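PDB 2OXB: beta-fructofuranosidase, insoluble isoenzyme CWINV1 from Arabidopsis thaliana, which hydrolyses sucrose and 1-kestose, and less readily neokestose and levan, releasing terminal non-reducing beta-D-fructofuranoside residues in the plant cell wall. Local coordinates for residues Glu334-Leu346 with Asn525-Ser537. The protein carries 1 engineered substitution. Numbering follows the deposited sequence.
Sequences EVERLRTKQVKNL and NLNAWSMNSAQIS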
ATOM      1  N   GLU A 334      -4.080  -9.843  13.179  1.00 27.37           N
ATOM      2  CA  GLU A 334      -3.997  -9.271  14.515  1.00 28.71           C
ATOM      3  C   GLU A 334      -4.661  -7.903  14.698  1.00 28.51           C
ATOM      4  O   GLU A 334      -4.671  -7.362  15.805  1.00 29.33           O
ATOM      5  CB  GLU A 334      -2.542  -9.207  14.973  1.00 27.62           C
ATOM      6  CG  GLU A 334      -1.640  -8.489  14.028  1.00 28.27           C
ATOM      7  CD  GLU A 334      -0.533  -9.378  13.489  1.00 30.74           C
ATOM      8  OE1 GLU A 334      -0.832 -10.312  12.696  1.00 26.75           O
ATOM      9  OE2 GLU A 334       0.645  -9.138  13.872  1.00 31.86           O
ATOM     10  N   VAL A 335      -5.226  -7.342  13.635  1.00 28.54           N
ATOM     11  CA  VAL A 335      -5.884  -6.040  13.751  1.00 28.81           C
ATOM     12  C   VAL A 335      -7.335  -6.220  14.208  1.00 28.73           C
ATOM     13  O   VAL A 335      -7.936  -5.319  14.793  1.00 28.61           O
ATOM     14  CB  VAL A 335      -5.866  -5.282  12.396  1.00 29.26           C
ATOM     15  CG1 VAL A 335      -6.680  -6.030  11.363  1.00 30.69           C
ATOM     16  CG2 VAL A 335      -6.407  -3.866  12.571  1.00 30.72           C
ATOM     17  N   GLU A 336      -7.882  -7.402  13.949  1.00 28.26           N
ATOM     18  CA  GLU A 336      -9.257  -7.714  14.300  1.00 28.71           C
ATOM     19  C   GLU A 336      -9.456  -7.822  15.814  1.00 30.36           C
ATOM     20  O   GLU A 336     -10.475  -8.328  16.289  1.00 30.61           O
ATOM     21  CB  GLU A 336      -9.657  -9.022  13.633  1.00 29.67           C
ATOM     22  CG  GLU A 336      -9.169  -9.145  12.206  1.00 29.14           C
ATOM     23  CD  GLU A 336      -9.407 -10.520  11.627  1.00 30.08           C
ATOM     24  OE1 GLU A 336     -10.592 -10.917  11.530  1.00 30.08           O
ATOM     25  OE2 GLU A 336      -8.412 -11.200  11.272  1.00 30.31           O
ATOM     26  N   ARG A 337      -8.467  -7.355  16.568  1.00 31.02           N
ATOM     27  CA  ARG A 337      -8.532  -7.372  18.021  1.00 31.28           C
ATOM     28  C   ARG A 337      -9.228  -6.101  18.498  1.00 33.68           C
ATOM     29  O   ARG A 337      -9.738  -6.030  19.616  1.00 35.86           O
ATOM     30  CB  ARG A 337      -7.122  -7.442  18.596  1.00 30.19           C
ATOM     31  CG  ARG A 337      -6.404  -8.713  18.210  1.00 29.70           C
ATOM     32  CD  ARG A 337      -5.014  -8.750  18.766  1.00 28.97           C
ATOM     33  NE  ARG A 337      -4.286  -9.927  18.301  1.00 28.29           N
ATOM     34  CZ  ARG A 337      -3.008 -10.153  18.579  1.00 28.92           C
ATOM     35  NH1 ARG A 337      -2.327  -9.279  19.317  1.00 29.21           N
ATOM     36  NH2 ARG A 337      -2.414 -11.247  18.125  1.00 26.92           N
ATOM     37  N   LEU A 338      -9.235  -5.093  17.633  1.00 34.03           N
ATOM     38  CA  LEU A 338      -9.856  -3.812  17.927  1.00 33.26           C
ATOM     39  C   LEU A 338     -11.364  -3.915  17.693  1.00 31.58           C
ATOM     40  O   LEU A 338     -12.094  -2.926  17.791  1.00 30.70           O
ATOM     41  CB  LEU A 338      -9.246  -2.725  17.023  1.00 35.49           C
ATOM     42  CG  LEU A 338      -7.733  -2.464  17.077  1.00 34.65           C
ATOM     43  CD1 LEU A 338      -7.284  -1.695  15.840  1.00 36.19           C
ATOM     44  CD2 LEU A 338      -7.396  -1.677  18.319  1.00 36.98           C
ATOM     45  N   ARG A 339     -11.827  -5.119  17.377  1.00 30.91           N
ATOM     46  CA  ARG A 339     -13.249  -5.356  17.120  1.00 31.68           C
ATOM     47  C   ARG A 339     -14.085  -5.407  18.398  1.00 30.83           C
ATOM     48  O   ARG A 339     -13.780  -6.174  19.302  1.00 29.83           O
ATOM     49  CB  ARG A 339     -13.426  -6.669  16.364  1.00 32.71           C
ATOM     50  CG  ARG A 339     -12.852  -6.670  14.976  1.00 32.01           C
ATOM     51  CD  ARG A 339     -13.092  -8.012  14.328  1.00 35.47           C
ATOM     52  NE  ARG A 339     -12.641  -8.020  12.943  1.00 37.21           N
ATOM     53  CZ  ARG A 339     -12.696  -9.074  12.140  1.00 37.52           C
ATOM     54  NH1 ARG A 339     -13.187 -10.226  12.572  1.00 37.36           N
ATOM     55  NH2 ARG A 339     -12.254  -8.965  10.899  1.00 38.63           N
ATOM     56  N   THR A 340     -15.143  -4.600  18.458  1.00 32.86           N
ATOM     57  CA  THR A 340     -16.016  -4.567  19.631  1.00 34.90           C
ATOM     58  C   THR A 340     -16.524  -5.955  19.961  1.00 37.33           C
ATOM     59  O   THR A 340     -16.894  -6.722  19.066  1.00 37.45           O
ATOM     60  CB  THR A 340     -17.260  -3.660  19.437  1.00 34.42           C
ATOM     61  OG1 THR A 340     -16.874  -2.282  19.495  1.00 33.28           O
ATOM     62  CG2 THR A 340     -18.297  -3.933  20.529  1.00 34.78           C
ATOM     63  N   LYS A 341     -16.532  -6.272  21.255  1.00 40.47           N
ATOM     64  CA  LYS A 341     -17.001  -7.569  21.729  1.00 42.17           C
ATOM     65  C   LYS A 341     -18.358  -7.886  21.106  1.00 42.26           C
ATOM     66  O   LYS A 341     -18.705  -9.051  20.930  1.00 41.16           O
ATOM     67  CB  LYS A 341     -17.114  -7.579  23.262  1.00 43.47           C
ATOM     68  CG  LYS A 341     -15.790  -7.811  24.002  1.00 45.35           C
ATOM     69  CD  LYS A 341     -16.024  -8.184  25.473  1.00 45.42           C
ATOM     70  CE  LYS A 341     -14.765  -8.764  26.133  1.00 46.08           C
ATOM     71  NZ  LYS A 341     -15.007  -9.205  27.542  1.00 42.35           N
ATOM     72  N   GLN A 342     -19.115  -6.849  20.758  1.00 42.21           N
ATOM     73  CA  GLN A 342     -20.418  -7.067  20.153  1.00 43.14           C
ATOM     74  C   GLN A 342     -20.306  -7.743  18.789  1.00 43.53           C
ATOM     75  O   GLN A 342     -19.383  -8.519  18.549  1.00 43.67           O
ATOM     76  CB  GLN A 342     -21.186  -5.750  20.039  1.00 42.29           C
ATOM     77  CG  GLN A 342     -22.417  -5.737  20.919  1.00 41.72           C
ATOM     78  CD  GLN A 342     -23.337  -6.916  20.634  1.00 41.44           C
ATOM     79  OE1 GLN A 342     -24.139  -6.880  19.704  1.00 41.17           O
ATOM     80  NE2 GLN A 342     -23.203  -7.981  21.422  1.00 42.31           N
ATOM     81  N   VAL A 343     -21.252  -7.453  17.903  1.00 44.39           N
ATOM     82  CA  VAL A 343     -21.267  -8.045  16.571  1.00 44.46           C
ATOM     83  C   VAL A 343     -22.568  -7.753  15.835  1.00 45.28           C
ATOM     84  O   VAL A 343     -23.627  -8.280  16.191  1.00 45.71           O
ATOM     85  CB  VAL A 343     -21.110  -9.568  16.629  1.00 44.68           C
ATOM     86  CG1 VAL A 343     -22.104 -10.152  17.635  1.00 43.70           C
ATOM     87  CG2 VAL A 343     -21.343 -10.160  15.243  1.00 43.94           C
ATOM     88  N   LYS A 344     -22.478  -6.924  14.800  1.00 44.65           N
ATOM     89  CA  LYS A 344     -23.642  -6.568  14.009  1.00 42.96           C
ATOM     90  C   LYS A 344     -23.730  -7.580  12.878  1.00 42.66           C
ATOM     91  O   LYS A 344     -22.781  -7.758  12.116  1.00 42.89           O
ATOM     92  CB  LYS A 344     -23.484  -5.150  13.460  1.00 41.60           C
ATOM     93  CG  LYS A 344     -24.792  -4.463  13.101  1.00 42.29           C
ATOM     94  CD  LYS A 344     -25.504  -5.155  11.946  1.00 41.17           C
ATOM     95  CE  LYS A 344     -26.882  -4.564  11.730  1.00 39.02           C
ATOM     96  NZ  LYS A 344     -27.726  -4.756  12.923  1.00 35.39           N
ATOM     97  N   ASN A 345     -24.864  -8.262  12.789  1.00 42.50           N
ATOM     98  CA  ASN A 345     -25.060  -9.262  11.755  1.00 42.32           C
ATOM     99  C   ASN A 345     -26.303  -9.016  10.930  1.00 43.34           C
ATOM    100  O   ASN A 345     -27.240  -8.346  11.363  1.00 43.85           O
ATOM    101  CB  ASN A 345     -25.173 -10.649  12.363  1.00 41.71           C
ATOM    102  CG  ASN A 345     -25.512 -11.697  11.336  1.00 42.34           C
ATOM    103  OD1 ASN A 345     -24.630 -12.275  10.697  1.00 41.75           O
ATOM    104  ND2 ASN A 345     -26.803 -11.934  11.149  1.00 42.62           N
ATOM    105  N   LEU A 346     -26.298  -9.596   9.739  1.00 43.19           N
ATOM    106  CA  LEU A 346     -27.401  -9.486   8.806  1.00 42.86           C
ATOM    107  C   LEU A 346     -27.212 -10.600   7.796  1.00 42.88           C
ATOM    108  O   LEU A 346     -26.231 -10.621   7.048  1.00 43.30           O
ATOM    109  CB  LEU A 346     -27.378  -8.125   8.109  1.00 42.24           C
ATOM    110  CG  LEU A 346     -27.708  -6.909   8.978  1.00 41.55           C
ATOM    111  CD1 LEU A 346     -27.085  -5.675   8.378  1.00 42.49           C
ATOM    112  CD2 LEU A 346     -29.207  -6.759   9.115  1.00 41.02           C
ATOM    113  N   ASN A 525     -24.706 -12.799   3.642  1.00 35.96           N
ATOM    114  CA  ASN A 525     -24.244 -12.524   4.990  1.00 34.49           C
ATOM    115  C   ASN A 525     -23.563 -11.154   5.012  1.00 35.05           C
ATOM    116  O   ASN A 525     -23.163 -10.634   3.968  1.00 31.79           O
ATOM    117  CB  ASN A 525     -23.247 -13.604   5.407  1.00 32.01           C
ATOM    118  CG  ASN A 525     -22.918 -13.553   6.872  1.00 30.79           C
ATOM    119  OD1 ASN A 525     -22.056 -14.285   7.348  1.00 29.26           O
ATOM    120  ND2 ASN A 525     -23.613 -12.690   7.604  1.00 30.80           N
ATOM    121  N   LEU A 526     -23.439 -10.571   6.201  1.00 37.35           N
ATOM    122  CA  LEU A 526     -22.786  -9.264   6.365  1.00 38.94           C
ATOM    123  C   LEU A 526     -22.510  -8.995   7.843  1.00 39.48           C
ATOM    124  O   LEU A 526     -23.423  -9.000   8.670  1.00 40.68           O
ATOM    125  CB  LEU A 526     -23.653  -8.131   5.765  1.00 38.88           C
ATOM    126  CG  LEU A 526     -23.427  -6.658   6.155  1.00 38.66           C
ATOM    127  CD1 LEU A 526     -21.970  -6.278   6.005  1.00 39.50           C
ATOM    128  CD2 LEU A 526     -24.297  -5.759   5.283  1.00 38.44           C
ATOM    129  N   ASN A 527     -21.241  -8.778   8.167  1.00 39.36           N
ATOM    130  CA  ASN A 527     -20.845  -8.507   9.536  1.00 38.41           C
ATOM    131  C   ASN A 527     -20.101  -7.179   9.660  1.00 37.96           C
ATOM    132  O   ASN A 527     -19.090  -6.932   8.999  1.00 36.34           O
ATOM    133  CB  ASN A 527     -19.977  -9.649  10.098  1.00 39.01           C
ATOM    134  CG  ASN A 527     -20.750 -10.952  10.284  1.00 39.18           C
ATOM    135  OD1 ASN A 527     -20.291 -11.865  10.971  1.00 39.47           O
ATOM    136  ND2 ASN A 527     -21.919 -11.042   9.667  1.00 40.08           N
ATOM    137  N   ALA A 528     -20.640  -6.324  10.513  1.00 38.84           N
ATOM    138  CA  ALA A 528     -20.066  -5.023  10.784  1.00 39.67           C
ATOM    139  C   ALA A 528     -19.607  -5.059  12.242  1.00 40.22           C
ATOM    140  O   ALA A 528     -20.396  -5.352  13.148  1.00 41.18           O
ATOM    141  CB  ALA A 528     -21.123  -3.944  10.593  1.00 39.53           C
ATOM    142  N   TRP A 529     -18.332  -4.783  12.469  1.00 38.85           N
ATOM    143  CA  TRP A 529     -17.818  -4.784  13.822  1.00 38.06           C
ATOM    144  C   TRP A 529     -17.325  -3.397  14.183  1.00 36.48           C
ATOM    145  O   TRP A 529     -16.524  -2.815  13.456  1.00 34.74           O
ATOM    146  CB  TRP A 529     -16.659  -5.770  13.956  1.00 41.71           C
ATOM    147  CG  TRP A 529     -17.017  -7.170  13.637  1.00 44.47           C
ATOM    148  CD1 TRP A 529     -17.824  -7.994  14.360  1.00 45.92           C
ATOM    149  CD2 TRP A 529     -16.578  -7.924  12.507  1.00 45.94           C
ATOM    150  NE1 TRP A 529     -17.918  -9.219  13.749  1.00 47.67           N
ATOM    151  CE2 TRP A 529     -17.163  -9.203  12.606  1.00 47.05           C
ATOM    152  CE3 TRP A 529     -15.751  -7.640  11.415  1.00 46.20           C
ATOM    153  CZ2 TRP A 529     -16.940 -10.204  11.654  1.00 47.30           C
ATOM    154  CZ3 TRP A 529     -15.529  -8.632  10.469  1.00 45.88           C
ATOM    155  CH2 TRP A 529     -16.124  -9.899  10.594  1.00 46.87           C
ATOM    156  N   SER A 530     -17.815  -2.861  15.298  1.00 34.97           N
ATOM    157  CA  SER A 530     -17.359  -1.555  15.752  1.00 34.21           C
ATOM    158  C   SER A 530     -15.883  -1.757  16.078  1.00 33.50           C
ATOM    159  O   SER A 530     -15.476  -2.865  16.433  1.00 33.07           O
ATOM    160  CB  SER A 530     -18.129  -1.107  17.001  1.00 34.76           C
ATOM    161  OG  SER A 530     -19.418  -0.606  16.672  1.00 29.35           O
ATOM    162  N   MET A 531     -15.082  -0.703  15.947  1.00 33.44           N
ATOM    163  CA  MET A 531     -13.642  -0.800  16.206  1.00 33.66           C
ATOM    164  C   MET A 531     -13.112   0.181  17.251  1.00 34.11           C
ATOM    165  O   MET A 531     -13.141   1.400  17.052  1.00 33.54           O
ATOM    166  CB  MET A 531     -12.860  -0.587  14.907  1.00 33.11           C
ATOM    167  CG  MET A 531     -13.036  -1.662  13.842  1.00 32.83           C
ATOM    168  SD  MET A 531     -11.988  -3.109  14.108  1.00 33.03           S
ATOM    169  CE  MET A 531     -10.383  -2.464  13.657  1.00 31.44           C
ATOM    170  N   ASN A 532     -12.618  -0.374  18.356  1.00 33.81           N
ATOM    171  CA  ASN A 532     -12.042   0.406  19.441  1.00 34.89           C
ATOM    172  C   ASN A 532     -10.766   1.054  18.937  1.00 37.21           C
ATOM    173  O   ASN A 532     -10.240   0.694  17.878  1.00 37.13           O
ATOM    174  CB  ASN A 532     -11.688  -0.490  20.625  1.00 34.62           C
ATOM    175  CG  ASN A 532     -12.900  -1.151  21.239  1.00 33.59           C
ATOM    176  OD1 ASN A 532     -12.789  -2.183  21.892  1.00 31.01           O
ATOM    177  ND2 ASN A 532     -14.068  -0.548  21.042  1.00 34.29           N
ATOM    178  N   SER A 533     -10.259   1.999  19.717  1.00 39.83           N
ATOM    179  CA  SER A 533      -9.049   2.717  19.352  1.00 42.11           C
ATOM    180  C   SER A 533      -7.777   1.930  19.602  1.00 43.76           C
ATOM    181  O   SER A 533      -7.730   1.023  20.434  1.00 44.24           O
ATOM    182  CB  SER A 533      -8.979   4.044  20.109  1.00 41.90           C
ATOM    183  OG  SER A 533      -9.987   4.930  19.653  1.00 43.74           O
ATOM    184  N   ALA A 534      -6.744   2.280  18.850  1.00 45.28           N
ATOM    185  CA  ALA A 534      -5.454   1.637  18.995  1.00 46.40           C
ATOM    186  C   ALA A 534      -4.525   2.722  19.520  1.00 46.69           C
ATOM    187  O   ALA A 534      -4.642   3.889  19.135  1.00 46.28           O
ATOM    188  CB  ALA A 534      -4.973   1.107  17.650  1.00 46.70           C
ATOM    189  N   GLN A 535      -3.618   2.337  20.413  1.00 47.40           N
ATOM    190  CA  GLN A 535      -2.670   3.273  21.017  1.00 47.01           C
ATOM    191  C   GLN A 535      -1.598   3.711  20.024  1.00 45.53           C
ATOM    192  O   GLN A 535      -0.545   3.085  19.910  1.00 44.04           O
ATOM    193  CB  GLN A 535      -2.025   2.630  22.257  1.00 48.50           C
ATOM    194  CG  GLN A 535      -3.011   1.798  23.077  1.00 48.91           C
ATOM    195  CD  GLN A 535      -2.638   1.677  24.537  1.00 49.00           C
ATOM    196  OE1 GLN A 535      -3.352   1.035  25.309  1.00 49.20           O
ATOM    197  NE2 GLN A 535      -1.526   2.297  24.929  1.00 48.12           N
ATOM    198  N   ILE A 536      -1.889   4.799  19.315  1.00 46.34           N
ATOM    199  CA  ILE A 536      -0.985   5.358  18.314  1.00 48.06           C
ATOM    200  C   ILE A 536      -0.307   6.645  18.803  1.00 48.88           C
ATOM    201  O   ILE A 536      -0.937   7.483  19.455  1.00 49.13           O
ATOM    202  CB  ILE A 536      -1.741   5.678  16.980  1.00 48.24           C
ATOM    203  CG1 ILE A 536      -2.986   6.539  17.272  1.00 49.62           C
ATOM    204  CG2 ILE A 536      -2.108   4.389  16.267  1.00 48.38           C
ATOM    205  CD1 ILE A 536      -3.749   7.013  16.025  1.00 48.49           C
ATOM    206  N   SER A 537       0.980   6.779  18.480  1.00 49.17           N
ATOM    207  CA  SER A 537       1.794   7.944  18.837  1.00 49.66           C
ATOM    208  C   SER A 537       3.125   7.881  18.087  1.00 49.36           C
ATOM    209  O   SER A 537       3.631   8.898  17.617  1.00 49.41           O
ATOM    210  CB  SER A 537       2.062   7.992  20.349  1.00 50.65           C
ATOM    211  OG  SER A 537       0.907   8.385  21.077  1.00 51.92           O
TER
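At the edge of the C-terminal beta-sandwich of this family 32 glycosidase, the chain entering from the N-terminal catalytic domain pairs antiparallel with the end of the last strand, 521-530, and is bridged once more to the tail beyond it. Lys344 and Ala528 form a hydrogen-bonded pair, Lys344 N to Ala528 O 3.1 Å and Ala528 N to Lys344 O 3.0 Å; alanine's small side chain suits the sandwich interior, where Val359 of the facing sheet meets it. The two chains fall out of step by two residues across loop 340-343, and nearer the domain entry a single bridge joins Arg339 to Met531, carried by bonds from Thr340 N to Ser530 O (2.7 Å) and from Asn532 N to Leu338 O (2.7 Å).

From the bridged residue Arg339 the outstretched side chain runs over Trp529, which lies between the two pairings, and lays its guanidinium flat over the six-membered ring, with CZ 3.7 Å from the ring centroid and the planes 15° apart. This cation-pi stack leaves the in-plane N-H groups available, and NH2 also bridges to Asp368. Replacing Trp529 by an alanine is likely to strip the guanidinium of the ring it lies on, leave it freer to turn, and take from Val343 CG2 its neighbour. Next to it the flexible Met531 bends back so that CE packs 3.6 Å from Leu338 CB. Such an edge-strand pairing, joining the chain's final strand to the interdomain connection, belongs to the beta-propeller-plus-beta-sandwich architecture of family 32.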